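Local coordinates for cellulase (Bacteroides salanitronis, PDB 6WQY), which probably hydrolyses internal beta-1,4 linkages of cellulose, and with broad specificity those of related plant polysaccharides, by its family 5 glycoside hydrolase domain, at residues Q40-N45 with R76-W81; E170-I175 with A194-W199; Q201-A206 with L219-Y224. One frame throughout, in Å; residues are numbered along the deposited sequence.

Contact 1 (Q40-N45 with R76-W81)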
loop_
_atom_site.group_PDB
_atom_site.type_symbol
_atom_site.label_atom_id
_atom_site.label_comp_id
_atom_site.label_asym_id
_atom_site.label_seq_id
_atom_site.Cartn_x
_atom_site.Cartn_y
_atom_site.Cartn_z
ATOM N N GLN A 40 12.068 -4.249 2.279
ATOM C CA GLN A 40 12.330 -4.556 3.684
ATOM C C GLN A 40 11.715 -5.926 3.972
ATOM O O GLN A 40 12.229 -6.935 3.475
ATOM C CB GLN A 40 11.843 -3.407 4.561
ATOM C CG GLN A 40 12.467 -3.386 5.945
ATOM C CD GLN A 40 13.870 -2.819 5.954
ATOM O OE1 GLN A 40 14.169 -1.837 5.285
ATOM N NE2 GLN A 40 14.740 -3.422 6.748
ATOM N N LEU A 41 10.608 -6.008 4.723
ATOM C CA LEU A 41 9.992 -7.320 4.942
ATOM C C LEU A 41 9.377 -7.887 3.669
ATOM O O LEU A 41 9.036 -9.081 3.636
ATOM C CB LEU A 41 8.983 -7.287 6.083
ATOM C CG LEU A 41 9.564 -6.960 7.450
ATOM C CD1 LEU A 41 8.483 -6.884 8.515
ATOM C CD2 LEU A 41 10.618 -7.963 7.871
ATOM N N ASP A 42 9.237 -7.061 2.631
ATOM C CA ASP A 42 8.844 -7.527 1.311
ATOM C C ASP A 42 9.974 -8.218 0.552
ATOM O O ASP A 42 9.695 -8.972 -0.399
ATOM C CB ASP A 42 8.262 -6.384 0.452
ATOM C CG ASP A 42 9.056 -5.075 0.523
ATOM O OD1 ASP A 42 9.428 -4.635 1.637
ATOM O OD2 ASP A 42 9.284 -4.473 -0.564
ATOM N N ALA A 43 11.223 -7.970 0.926
ATOM C CA ALA A 43 12.355 -8.502 0.182
ATOM C C ALA A 43 12.435 -10.015 0.352
ATOM O O ALA A 43 12.144 -10.563 1.423
ATOM C CB ALA A 43 13.653 -7.864 0.667
ATOM N N HIS A 44 12.854 -10.687 -0.711
ATOM C CA HIS A 44 12.993 -12.134 -0.682
ATOM C C HIS A 44 14.108 -12.519 -1.644
ATOM O O HIS A 44 14.318 -11.860 -2.666
ATOM C CB HIS A 44 11.685 -12.849 -1.027
ATOM C CG HIS A 44 11.124 -12.475 -2.360
ATOM N ND1 HIS A 44 11.249 -13.290 -3.470
ATOM C CD2 HIS A 44 10.435 -11.386 -2.763
ATOM C CE1 HIS A 44 10.657 -12.707 -4.498
ATOM N NE2 HIS A 44 10.155 -11.552 -4.097
ATOM N N ASN A 45 14.798 -13.607 -1.321
ATOM C CA ASN A 45 15.935 -14.054 -2.101
ATOM C C ASN A 45 16.036 -15.553 -1.916
ATOM O O ASN A 45 15.862 -16.063 -0.807
ATOM C CB ASN A 45 17.220 -13.366 -1.625
ATOM C CG ASN A 45 18.369 -13.527 -2.610
ATOM O OD1 ASN A 45 18.159 -13.692 -3.813
ATOM N ND2 ASN A 45 19.594 -13.473 -2.099
ATOM N N ARG A 76 2.932 1.886 5.929
ATOM C CA ARG A 76 2.614 0.600 5.331
ATOM C C ARG A 76 3.859 -0.261 5.386
ATOM O O ARG A 76 4.955 0.174 5.004
ATOM C CB ARG A 76 2.114 0.791 3.903
ATOM C CG ARG A 76 1.737 -0.493 3.167
ATOM C CD ARG A 76 0.913 -0.172 1.945
ATOM N NE ARG A 76 0.559 -1.286 1.078
ATOM C CZ ARG A 76 1.247 -1.685 0.017
ATOM N NH1 ARG A 76 2.434 -1.175 -0.270
ATOM N NH2 ARG A 76 0.717 -2.622 -0.760
ATOM N N ILE A 77 3.682 -1.472 5.898
ATOM C CA ILE A 77 4.733 -2.453 6.126
ATOM C C ILE A 77 4.419 -3.627 5.202
ATOM O O ILE A 77 3.719 -4.578 5.594
ATOM C CB ILE A 77 4.744 -2.903 7.600
ATOM C CG1 ILE A 77 4.940 -1.720 8.555
ATOM C CG2 ILE A 77 5.824 -3.959 7.819
ATOM C CD1 ILE A 77 4.528 -2.007 9.984
ATOM N N PRO A 78 4.904 -3.612 3.966
ATOM C CA PRO A 78 4.722 -4.776 3.093
ATOM C C PRO A 78 5.449 -5.968 3.690
ATOM O O PRO A 78 6.587 -5.844 4.155
ATOM C CB PRO A 78 5.336 -4.334 1.766
ATOM C CG PRO A 78 6.060 -3.107 2.011
ATOM C CD PRO A 78 5.615 -2.513 3.300
ATOM N N VAL A 79 4.804 -7.141 3.651
ATOM C CA VAL A 79 5.406 -8.356 4.195
ATOM C C VAL A 79 5.273 -9.467 3.157
ATOM O O VAL A 79 4.156 -9.841 2.785
ATOM C CB VAL A 79 4.759 -8.819 5.511
ATOM C CG1 VAL A 79 5.483 -10.072 6.014
ATOM C CG2 VAL A 79 4.789 -7.725 6.559
ATOM N N THR A 80 6.411 -9.999 2.722
ATOM C CA THR A 80 6.461 -11.216 1.926
ATOM C C THR A 80 6.658 -12.393 2.868
ATOM O O THR A 80 7.509 -12.343 3.763
ATOM C CB THR A 80 7.596 -11.117 0.914
ATOM O OG1 THR A 80 7.252 -10.089 -0.018
ATOM C CG2 THR A 80 7.826 -12.426 0.174
ATOM N N TRP A 81 5.868 -13.461 2.671
ATOM C CA TRP A 81 5.835 -14.587 3.589
ATOM C C TRP A 81 6.444 -15.836 2.963
ATOM O O TRP A 81 6.451 -16.905 3.594
ATOM C CB TRP A 81 4.397 -14.865 4.051
ATOM C CG TRP A 81 3.719 -13.680 4.692
ATOM C CD1 TRP A 81 3.081 -12.670 4.049
ATOM C CD2 TRP A 81 3.614 -13.380 6.094
ATOM N NE1 TRP A 81 2.571 -11.763 4.947
ATOM C CE2 TRP A 81 2.885 -12.178 6.207
ATOM C CE3 TRP A 81 4.060 -14.002 7.261
ATOM C CZ2 TRP A 81 2.601 -11.592 7.435
ATOM C CZ3 TRP A 81 3.776 -13.410 8.477
ATOM C CH2 TRP A 81 3.047 -12.226 8.553
HETATM O O HOH W 1 8.448 -4.036 5.110
#
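Ile-77 and Leu-41 lie side by side with their side chains running the same way, and the methyl CG2 of the isoleucine comes to 4.0 Å from CD1 of the leucine. One residue on, the ring of Pro-78 is laid alongside Asp-42, its CG 3.7 Å from Asp-42 OD1. That carboxylate is busy with its own turn: OD1 takes the N-H of Gln-40 and OD2 that of Asn-39, which fixes its rotation and leaves its flank for the proline. The carbonyl of Pro-78 reaches the opposite segment through a water, which donates to Pro-78 O at 2.8 Å and accepts from Leu-41 N at 3.0 Å, bridging two buried backbone groups. Val-79 starts away from the contact, toward Tyr-97 and Val-101 of helix 95-110, yet its CG2 still approaches Leu-41 CB at 4.2 Å. Thr-80 supplies both direct hydrogen bonds. Its N donates to Leu-41 O at 2.9 Å, nearly straight (165°) but from above the carbonyl plane. Its hydroxyl, held beside its own backbone N (chi1 -67°), donates from OG1 to the next carbonyl, Asp-42 O, at 2.7 Å, and the same OG1 takes the N-H of His-121. Two successive carbonyls of the type I turn from Gln-40 to Ala-43 are thus gripped by one residue. The remaining branch, Thr-80 CG2, rests 4.1 Å from CB of His-44, the two side chains slanting past each other. What is joined is a pair of loops leaving the C-terminal ends of the neighbouring parallel strands 34-37 and 74-77, the end of a TIM barrel at which enzymes of glycoside hydrolase family 5 build their substrate cleft.

Contact 2 (E170-I175 with A194-W199)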
loop_
_atom_site.group_PDB
_atom_site.type_symbol
_atom_site.label_atom_id
_atom_site.label_comp_id
_atom_site.label_asym_id
_atom_site.label_seq_id
_atom_site.Cartn_x
_atom_site.Cartn_y
_atom_site.Cartn_z
ATOM N N GLU A 170 -4.190 -5.394 5.242
ATOM C CA GLU A 170 -4.444 -5.270 3.805
ATOM C C GLU A 170 -4.298 -6.659 3.185
ATOM O O GLU A 170 -3.257 -7.293 3.326
ATOM C CB GLU A 170 -3.438 -4.290 3.206
ATOM C CG GLU A 170 -3.464 -4.186 1.701
ATOM C CD GLU A 170 -2.316 -3.339 1.194
ATOM O OE1 GLU A 170 -2.363 -2.080 1.382
ATOM O OE2 GLU A 170 -1.352 -3.907 0.644
ATOM N N ALA A 171 -5.342 -7.124 2.495
ATOM C CA ALA A 171 -5.477 -8.539 2.152
ATOM C C ALA A 171 -4.286 -9.069 1.374
ATOM O O ALA A 171 -3.835 -10.198 1.613
ATOM C CB ALA A 171 -6.727 -8.705 1.297
ATOM N N MET A 172 -3.848 -8.306 0.369
ATOM C CA MET A 172 -2.804 -8.692 -0.576
ATOM C C MET A 172 -2.406 -7.428 -1.315
ATOM O O MET A 172 -2.935 -6.341 -1.047
ATOM C CB MET A 172 -3.244 -9.827 -1.489
ATOM C CG MET A 172 -4.430 -9.553 -2.335
ATOM S SD MET A 172 -5.245 -11.085 -2.877
ATOM C CE MET A 172 -6.235 -11.401 -1.412
ATOM N N ASN A 173 -1.441 -7.573 -2.232
ATOM C CA ASN A 173 -0.768 -6.437 -2.855
ATOM C C ASN A 173 -1.268 -6.196 -4.277
ATOM O O ASN A 173 -2.345 -5.607 -4.446
ATOM C CB ASN A 173 0.752 -6.619 -2.755
ATOM C CG ASN A 173 1.488 -5.441 -3.323
ATOM O OD1 ASN A 173 1.090 -4.301 -3.088
ATOM N ND2 ASN A 173 2.538 -5.694 -4.094
ATOM N N GLU A 174 -0.514 -6.642 -5.292
ATOM C CA GLU A 174 -0.782 -6.348 -6.700
ATOM C C GLU A 174 -1.037 -7.664 -7.410
ATOM O O GLU A 174 -0.109 -8.402 -7.736
ATOM C CB GLU A 174 0.401 -5.616 -7.332
ATOM C CG GLU A 174 0.586 -4.223 -6.804
ATOM C CD GLU A 174 1.724 -3.450 -7.437
ATOM O OE1 GLU A 174 2.580 -4.069 -8.124
ATOM O OE2 GLU A 174 1.777 -2.197 -7.286
ATOM N N ILE A 175 -2.301 -7.971 -7.629
ATOM C CA ILE A 175 -2.710 -9.256 -8.181
ATOM C C ILE A 175 -2.947 -9.107 -9.681
ATOM O O ILE A 175 -3.766 -8.289 -10.129
ATOM C CB ILE A 175 -3.965 -9.767 -7.460
ATOM C CG1 ILE A 175 -3.679 -9.958 -5.955
ATOM C CG2 ILE A 175 -4.475 -11.044 -8.112
ATOM C CD1 ILE A 175 -2.520 -10.886 -5.616
ATOM N N ALA A 194 -13.594 -11.639 -10.822
ATOM C CA ALA A 194 -14.488 -12.252 -9.855
ATOM C C ALA A 194 -13.707 -13.042 -8.816
ATOM O O ALA A 194 -14.037 -13.008 -7.627
ATOM C CB ALA A 194 -15.498 -13.157 -10.560
ATOM N N VAL A 195 -12.673 -13.765 -9.243
ATOM C CA VAL A 195 -11.860 -14.525 -8.299
ATOM C C VAL A 195 -11.191 -13.606 -7.288
ATOM O O VAL A 195 -11.188 -13.898 -6.085
ATOM C CB VAL A 195 -10.844 -15.399 -9.053
ATOM C CG1 VAL A 195 -9.834 -15.995 -8.089
ATOM C CG2 VAL A 195 -11.560 -16.493 -9.824
ATOM N N LEU A 196 -10.623 -12.486 -7.740
ATOM C CA LEU A 196 -10.006 -11.562 -6.793
ATOM C C LEU A 196 -11.042 -11.045 -5.798
ATOM O O LEU A 196 -10.773 -10.939 -4.591
ATOM C CB LEU A 196 -9.327 -10.416 -7.538
ATOM C CG LEU A 196 -8.682 -9.371 -6.641
ATOM C CD1 LEU A 196 -7.675 -9.944 -5.655
ATOM C CD2 LEU A 196 -7.997 -8.301 -7.498
ATOM N N ASN A 197 -12.239 -10.729 -6.274
ATOM C CA ASN A 197 -13.284 -10.303 -5.353
ATOM C C ASN A 197 -13.627 -11.401 -4.348
ATOM O O ASN A 197 -13.876 -11.110 -3.166
ATOM C CB ASN A 197 -14.520 -9.839 -6.122
ATOM C CG ASN A 197 -14.324 -8.479 -6.784
ATOM O OD1 ASN A 197 -13.731 -7.570 -6.199
ATOM N ND2 ASN A 197 -14.829 -8.325 -7.996
ATOM N N GLU A 198 -13.636 -12.664 -4.789
ATOM C CA GLU A 198 -13.862 -13.780 -3.882
ATOM C C GLU A 198 -12.754 -13.874 -2.841
ATOM O O GLU A 198 -13.020 -14.143 -1.658
ATOM C CB GLU A 198 -13.926 -15.106 -4.661
ATOM C CG GLU A 198 -15.117 -15.265 -5.577
ATOM C CD GLU A 198 -15.060 -16.500 -6.492
ATOM O OE1 GLU A 198 -14.198 -17.405 -6.307
ATOM O OE2 GLU A 198 -15.909 -16.574 -7.421
ATOM N N TRP A 199 -11.500 -13.697 -3.266
ATOM C CA TRP A 199 -10.384 -13.767 -2.332
ATOM C C TRP A 199 -10.482 -12.691 -1.266
ATOM O O TRP A 199 -10.215 -12.948 -0.081
ATOM C CB TRP A 199 -9.068 -13.606 -3.084
ATOM C CG TRP A 199 -8.675 -14.759 -3.959
ATOM C CD1 TRP A 199 -9.313 -15.948 -4.117
ATOM C CD2 TRP A 199 -7.521 -14.804 -4.797
ATOM N NE1 TRP A 199 -8.603 -16.740 -5.005
ATOM C CE2 TRP A 199 -7.505 -16.046 -5.441
ATOM C CE3 TRP A 199 -6.496 -13.896 -5.058
ATOM C CZ2 TRP A 199 -6.491 -16.407 -6.336
ATOM C CZ3 TRP A 199 -5.501 -14.249 -5.942
ATOM C CH2 TRP A 199 -5.501 -15.493 -6.559
#
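Met-172 sends its sulfur into the angle between Leu-196 and Trp-199, and its torsions explain how. CG is tucked between backbone N and C (chi1 60°), and the chain then runs out extended before bending at its end (chi3 83°). The bend brings SD to 3.8 Å from Trp-199 CE3 while turning the terminal methyl CE back toward the helix, 4.0 Å from Trp-199 CB. This is a Met-aromatic contact of the edge-on kind: SD stands 5.1 Å from the centroid of the six-membered ring and 76° off its normal. The methionine and the tryptophan cross at about a right angle, whereas Met-172 and Leu-196 slide past each other in opposite directions, with SD 3.9 Å from Leu-196 CD1. The segments belong to the fourth beta-alpha unit of the TIM barrel: 170-175 leaves the C-terminal end of strand 167-170, while helix 191-209, which packs on the outside of the barrel, contributes 194-199. Ile-175 completes the apolar cluster from further along the loop. Its two branches divide the work, CG1 meeting Leu-196 CD1 at 4.0 Å and CG2, the branch anti to the backbone N, meeting Trp-199 CZ3 at the same separation. A single leucine methyl, Leu-196 CD1, therefore covers both the methionine sulfur and the isoleucine, which touch each other. The indole is kept from turning by neighbours of its own: CG1 of Val-195, one helical turn earlier, lies 3.3 Å above one face, toward the rim, and NE1 donates to Asn-142 OD1 of helix 139-159. That bond satisfies the polar atom of an otherwise greasy, buried side chain. Ile-132, in the short helix 132-135, touches both Ile-175 and Trp-199.

Contact 3 (Q201-A206 with L219-Y224)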
loop_
_atom_site.group_PDB
_atom_site.type_symbol
_atom_site.label_atom_id
_atom_site.label_comp_id
_atom_site.label_asym_id
_atom_site.label_seq_id
_atom_site.Cartn_x
_atom_site.Cartn_y
_atom_site.Cartn_z
ATOM N N GLN A 201 -13.174 -11.410 -0.121
ATOM C CA GLN A 201 -14.222 -11.844 0.800
ATOM C C GLN A 201 -13.708 -12.906 1.769
ATOM O O GLN A 201 -14.043 -12.887 2.962
ATOM C CB GLN A 201 -15.424 -12.381 0.024
ATOM C CG GLN A 201 -16.622 -12.702 0.910
ATOM C CD GLN A 201 -17.253 -11.444 1.455
ATOM O OE1 GLN A 201 -17.872 -10.683 0.715
ATOM N NE2 GLN A 201 -17.073 -11.189 2.744
ATOM N N VAL A 202 -12.907 -13.852 1.274
ATOM C CA VAL A 202 -12.310 -14.872 2.138
ATOM C C VAL A 202 -11.462 -14.233 3.228
ATOM O O VAL A 202 -11.517 -14.641 4.397
ATOM C CB VAL A 202 -11.502 -15.873 1.288
ATOM C CG1 VAL A 202 -10.603 -16.735 2.165
ATOM C CG2 VAL A 202 -12.433 -16.740 0.446
ATOM N N PHE A 203 -10.646 -13.246 2.854
ATOM C CA PHE A 203 -9.832 -12.505 3.817
ATOM C C PHE A 203 -10.692 -11.825 4.865
ATOM O O PHE A 203 -10.450 -11.985 6.070
ATOM C CB PHE A 203 -8.980 -11.484 3.046
ATOM C CG PHE A 203 -8.553 -10.275 3.835
ATOM C CD1 PHE A 203 -7.515 -10.334 4.757
ATOM C CD2 PHE A 203 -9.170 -9.062 3.622
ATOM C CE1 PHE A 203 -7.116 -9.197 5.450
ATOM C CE2 PHE A 203 -8.771 -7.930 4.316
ATOM C CZ PHE A 203 -7.730 -8.004 5.218
ATOM N N VAL A 204 -11.700 -11.060 4.438
ATOM C CA VAL A 204 -12.543 -10.371 5.414
ATOM C C VAL A 204 -13.168 -11.378 6.369
ATOM O O VAL A 204 -13.122 -11.218 7.597
ATOM C CB VAL A 204 -13.613 -9.521 4.707
ATOM C CG1 VAL A 204 -14.606 -8.949 5.717
ATOM C CG2 VAL A 204 -12.988 -8.399 3.899
ATOM N N ASP A 205 -13.752 -12.445 5.822
ATOM C CA ASP A 205 -14.429 -13.423 6.666
ATOM C C ASP A 205 -13.466 -14.039 7.671
ATOM O O ASP A 205 -13.820 -14.251 8.838
ATOM C CB ASP A 205 -15.057 -14.521 5.804
ATOM C CG ASP A 205 -16.221 -14.027 4.951
ATOM O OD1 ASP A 205 -16.678 -12.890 5.129
ATOM O OD2 ASP A 205 -16.697 -14.821 4.099
ATOM N N ALA A 206 -12.255 -14.370 7.232
ATOM C CA ALA A 206 -11.300 -15.017 8.120
ATOM C C ALA A 206 -10.877 -14.086 9.248
ATOM O O ALA A 206 -10.755 -14.514 10.398
ATOM C CB ALA A 206 -10.083 -15.501 7.331
ATOM N N LEU A 219 -9.784 -2.660 7.420
ATOM C CA LEU A 219 -9.108 -3.566 6.509
ATOM C C LEU A 219 -9.007 -2.927 5.131
ATOM O O LEU A 219 -9.909 -2.190 4.706
ATOM C CB LEU A 219 -9.868 -4.887 6.373
ATOM C CG LEU A 219 -10.293 -5.555 7.680
ATOM C CD1 LEU A 219 -11.091 -6.818 7.379
ATOM C CD2 LEU A 219 -9.110 -5.871 8.574
ATOM N N GLY A 220 -7.914 -3.229 4.425
ATOM C CA GLY A 220 -7.727 -2.799 3.045
ATOM C C GLY A 220 -7.916 -3.968 2.090
ATOM O O GLY A 220 -7.447 -5.072 2.356
ATOM N N VAL A 221 -8.594 -3.703 0.978
ATOM C CA VAL A 221 -8.867 -4.704 -0.050
ATOM C C VAL A 221 -8.592 -4.098 -1.420
ATOM O O VAL A 221 -9.114 -3.018 -1.726
ATOM C CB VAL A 221 -10.300 -5.263 0.063
ATOM C CG1 VAL A 221 -10.380 -6.261 1.211
ATOM C CG2 VAL A 221 -11.326 -4.148 0.254
ATOM N N PRO A 222 -7.788 -4.758 -2.270
ATOM C CA PRO A 222 -7.427 -4.153 -3.551
ATOM C C PRO A 222 -8.286 -4.606 -4.720
ATOM O O PRO A 222 -8.932 -5.658 -4.701
ATOM C CB PRO A 222 -5.983 -4.634 -3.752
ATOM C CG PRO A 222 -6.008 -6.033 -3.171
ATOM C CD PRO A 222 -6.909 -5.899 -1.938
ATOM N N GLY A 223 -8.238 -3.804 -5.786
ATOM C CA GLY A 223 -8.679 -4.219 -7.094
ATOM C C GLY A 223 -7.530 -4.779 -7.907
ATOM O O GLY A 223 -6.379 -4.850 -7.468
ATOM N N TYR A 224 -7.855 -5.172 -9.136
ATOM C CA TYR A 224 -6.903 -5.880 -9.980
ATOM C C TYR A 224 -5.688 -5.015 -10.275
ATOM O O TYR A 224 -5.822 -3.857 -10.693
ATOM C CB TYR A 224 -7.600 -6.337 -11.267
ATOM C CG TYR A 224 -6.844 -7.412 -12.017
ATOM C CD1 TYR A 224 -5.854 -7.101 -12.927
ATOM C CD2 TYR A 224 -7.155 -8.759 -11.835
ATOM C CE1 TYR A 224 -5.175 -8.081 -13.615
ATOM C CE2 TYR A 224 -6.489 -9.744 -12.534
ATOM C CZ TYR A 224 -5.517 -9.407 -13.442
ATOM O OH TYR A 224 -4.832 -10.360 -14.165
#
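Phe-203 drives one corner of its ring against three successive residues of strand 219-222, the return half of a right-handed beta-alpha-beta crossover in the TIM barrel. The helical segment 201-206 runs at 167° to strand 219-222, nearly antiparallel, their axes approaching to 9.7 Å. Packing is closest around the ring atom CE2 of Phe-203, which lies 3.8 Å from Leu-219 CB, 3.7 Å from Gly-220 O and 3.9 Å from Val-221 CG1. A ring carried anti to the backbone N (chi1 155°) can reach in this way from the helix to the barrel wall; Trp-153 of helix 139-159 meets the same ring edge-to-face. Shrinking Phe-203 to an alanine would probably open a gap between the helix and Leu-219 and Val-221 and deprive Trp-153 of its aromatic partner. Val-204 touches more loosely: its CG2 stands 4.3 Å from both Leu-219 CD1 and Val-221 CG1. Beyond it the helix turns outward to solvent, with Gln-201 and the exposed Asp-205 directed away from the strand. There the polar groups pair along the helix, Gln-201 NE2 donating to Asp-205 OD1 at 3.0 Å from well above the carboxylate plane.

How the contacts relate
From the N terminus, contact 1 comes first, closing the excursion through helix 61-70 that separates the loops after the first two barrel strands. Contact 2 then closes the long loop 171-190 between the fourth strand and its helix, and contact 3 the shorter link 210-218 from that helix to the fifth strand. The three stand in series; none nests in or crosses another. Contacts 2 and 3 nevertheless merge in space, sharing helix 191-209: Ala-171 N probably bonds to Gly-220 O, and Leu-196 CD2 packs on Gly-223. Contact 1 meets contact 2 alone, through the Arg-76 NH2 to Glu-170 OE2 salt bridge inside the barrel; its nearest atoms stay about 8 Å from contact 3.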